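Local structure of beta-phosphoglucomutase (Bacteroides vulgatus, 3DV9) at residues A[154-159]-A[171-176]. The protein probably interconverts beta-glucose 1-phosphate and glucose 6-phosphate as a magnesium-dependent phosphomutase of the haloacid dehalogenase (HAD) superfamily. Sequence-based numbering, arbitrary orientation. Where two conformers were deposited one is given.
Sequences LMVTAF and YLMALK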
loop_
_atom_site.group_PDB
_atom_site.type_symbol
_atom_site.label_atom_id
_atom_site.label_comp_id
_atom_site.label_asym_id
_atom_site.label_seq_id
_atom_site.Cartn_x
_atom_site.Cartn_y
_atom_site.Cartn_z
ATOM N N LEU A 154 -15.234 -4.097 -2.906
ATOM C CA LEU A 154 -13.957 -4.779 -2.668
ATOM C C LEU A 154 -12.757 -3.815 -2.681
ATOM O O LEU A 154 -11.685 -4.092 -3.249
ATOM C CB LEU A 154 -13.765 -5.923 -3.664
ATOM C CG LEU A 154 -14.888 -6.968 -3.676
ATOM C CD1 LEU A 154 -14.635 -7.976 -4.776
ATOM C CD2 LEU A 154 -15.008 -7.648 -2.312
HETATM N N MSE A 155 -12.973 -2.693 -2.004
HETATM C CA MSE A 155 -11.966 -1.652 -1.881
HETATM C C MSE A 155 -11.969 -1.093 -0.477
HETATM O O MSE A 155 -12.998 -1.055 0.191
HETATM C CB MSE A 155 -12.236 -0.522 -2.858
HETATM C CG MSE A 155 -11.702 -0.763 -4.246
HETATM SE SE MSE A 155 -12.410 0.607 -5.393
HETATM C CE MSE A 155 -12.001 2.182 -4.305
ATOM N N VAL A 156 -10.802 -0.655 -0.031
ATOM C CA VAL A 156 -10.673 -0.081 1.297
ATOM C C VAL A 156 -9.914 1.229 1.111
ATOM O O VAL A 156 -8.809 1.247 0.557
ATOM C CB VAL A 156 -9.943 -1.034 2.292
ATOM C CG1 VAL A 156 -9.703 -0.353 3.638
ATOM C CG2 VAL A 156 -10.729 -2.350 2.509
ATOM N N THR A 157 -10.545 2.317 1.544
ATOM C CA THR A 157 -9.956 3.640 1.417
ATOM C C THR A 157 -9.958 4.356 2.767
ATOM O O THR A 157 -10.543 3.864 3.753
ATOM C CB THR A 157 -10.720 4.502 0.373
ATOM O OG1 THR A 157 -11.981 4.914 0.921
ATOM C CG2 THR A 157 -10.951 3.744 -0.939
ATOM N N ALA A 158 -9.352 5.545 2.784
ATOM C CA ALA A 158 -9.257 6.342 3.994
ATOM C C ALA A 158 -10.606 6.459 4.707
ATOM O O ALA A 158 -10.643 6.471 5.935
ATOM C CB ALA A 158 -8.659 7.715 3.688
ATOM N N PHE A 159 -11.710 6.503 3.962
ATOM C CA PHE A 159 -13.022 6.672 4.604
ATOM C C PHE A 159 -13.724 5.366 5.009
ATOM O O PHE A 159 -14.811 5.396 5.592
ATOM C CB PHE A 159 -13.944 7.656 3.834
ATOM C CG PHE A 159 -14.774 7.039 2.718
ATOM C CD1 PHE A 159 -14.925 7.724 1.508
ATOM C CD2 PHE A 159 -15.449 5.822 2.882
ATOM C CE1 PHE A 159 -15.704 7.194 0.472
ATOM C CE2 PHE A 159 -16.222 5.278 1.856
ATOM C CZ PHE A 159 -16.351 5.964 0.646
ATOM N N TYR A 171 -6.036 -3.583 6.050
ATOM C CA TYR A 171 -5.922 -4.944 5.512
ATOM C C TYR A 171 -6.906 -5.909 6.161
ATOM O O TYR A 171 -7.492 -6.742 5.493
ATOM C CB TYR A 171 -4.465 -5.451 5.583
ATOM C CG TYR A 171 -3.642 -4.723 4.569
ATOM C CD1 TYR A 171 -3.905 -4.873 3.202
ATOM C CD2 TYR A 171 -2.628 -3.833 4.956
ATOM C CE1 TYR A 171 -3.184 -4.152 2.240
ATOM C CE2 TYR A 171 -1.863 -3.115 3.956
ATOM C CZ TYR A 171 -2.177 -3.292 2.629
ATOM O OH TYR A 171 -1.512 -2.616 1.651
ATOM N N LEU A 172 -7.098 -5.795 7.467
ATOM C CA LEU A 172 -8.129 -6.601 8.130
ATOM C C LEU A 172 -9.510 -6.325 7.534
ATOM O O LEU A 172 -10.353 -7.257 7.382
ATOM C CB LEU A 172 -8.115 -6.325 9.638
ATOM C CG LEU A 172 -6.855 -6.769 10.405
ATOM C CD1 LEU A 172 -6.817 -6.179 11.828
ATOM C CD2 LEU A 172 -6.654 -8.280 10.378
HETATM N N MSE A 173 -9.768 -5.046 7.228
HETATM C CA MSE A 173 -11.079 -4.636 6.659
HETATM C C MSE A 173 -11.204 -5.231 5.256
HETATM O O MSE A 173 -12.295 -5.678 4.847
HETATM C CB MSE A 173 -11.236 -3.126 6.617
HETATM C CG MSE A 173 -12.548 -2.625 5.950
HETATM SE SE MSE A 173 -14.084 -3.217 7.012
HETATM C CE MSE A 173 -13.827 -1.905 8.471
ATOM N N ALA A 174 -10.084 -5.233 4.529
ATOM C CA ALA A 174 -10.051 -5.888 3.204
ATOM C C ALA A 174 -10.438 -7.374 3.313
ATOM O O ALA A 174 -11.264 -7.829 2.548
ATOM C CB ALA A 174 -8.695 -5.743 2.510
ATOM N N LEU A 175 -9.811 -8.116 4.219
ATOM C CA LEU A 175 -10.163 -9.553 4.391
ATOM C C LEU A 175 -11.655 -9.717 4.748
ATOM O O LEU A 175 -12.355 -10.585 4.201
ATOM C CB LEU A 175 -9.272 -10.253 5.419
ATOM C CG LEU A 175 -7.733 -10.247 5.220
ATOM C CD1 LEU A 175 -7.098 -10.896 6.452
ATOM C CD2 LEU A 175 -7.451 -11.072 3.965
ATOM N N LYS A 176 -12.144 -8.845 5.632
ATOM C CA LYS A 176 -13.527 -8.896 6.061
ATOM C C LYS A 176 -14.483 -8.651 4.901
ATOM O O LYS A 176 -15.426 -9.421 4.700
ATOM C CB LYS A 176 -13.777 -7.870 7.156
ATOM C CG LYS A 176 -15.137 -8.091 7.838
ATOM C CD LYS A 176 -15.495 -6.957 8.765
ATOM C CE LYS A 176 -16.934 -7.062 9.238
ATOM N NZ LYS A 176 -17.080 -8.297 10.026
#
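Val-156 reaches helix 169-178 chiefly with one methyl, and that methyl makes the closest approaches between 154-159 and 171-176. CG2 sits 3.6 Å from the backbone N of Ala-174 and 3.7 Å from its CA, so it rests against the helix backbone itself. Its apolar neighbours are Met-173 CG at 3.9 Å and Ala-174 CB at 4.0 Å. With CG1 anti to the backbone N (chi1 174°), CG2 is the branch turned to the helix at Ala-174. Selenomethionine Met-173 starts toward the strand, then bends at chi2 (64°) and chi3 (75°), which carries its selenium end away; its side chain also touches Val-161. This is the edge of the Rossmann-like HAD core: strand 155-156 is an outermost strand of the parallel sheet, and the helix that follows it in sequence packs over one sheet face, with Ala-174 also lying on Val-130 and Leu-27. No hydrogen bond joins the two segments directly. The polar ties run to neighbours instead: Val-156 pairs through its backbone with Val-129 and Thr-131, while Met-155 O accepts a bond from Lys-177 NZ, just beyond 171-176 on the same helix.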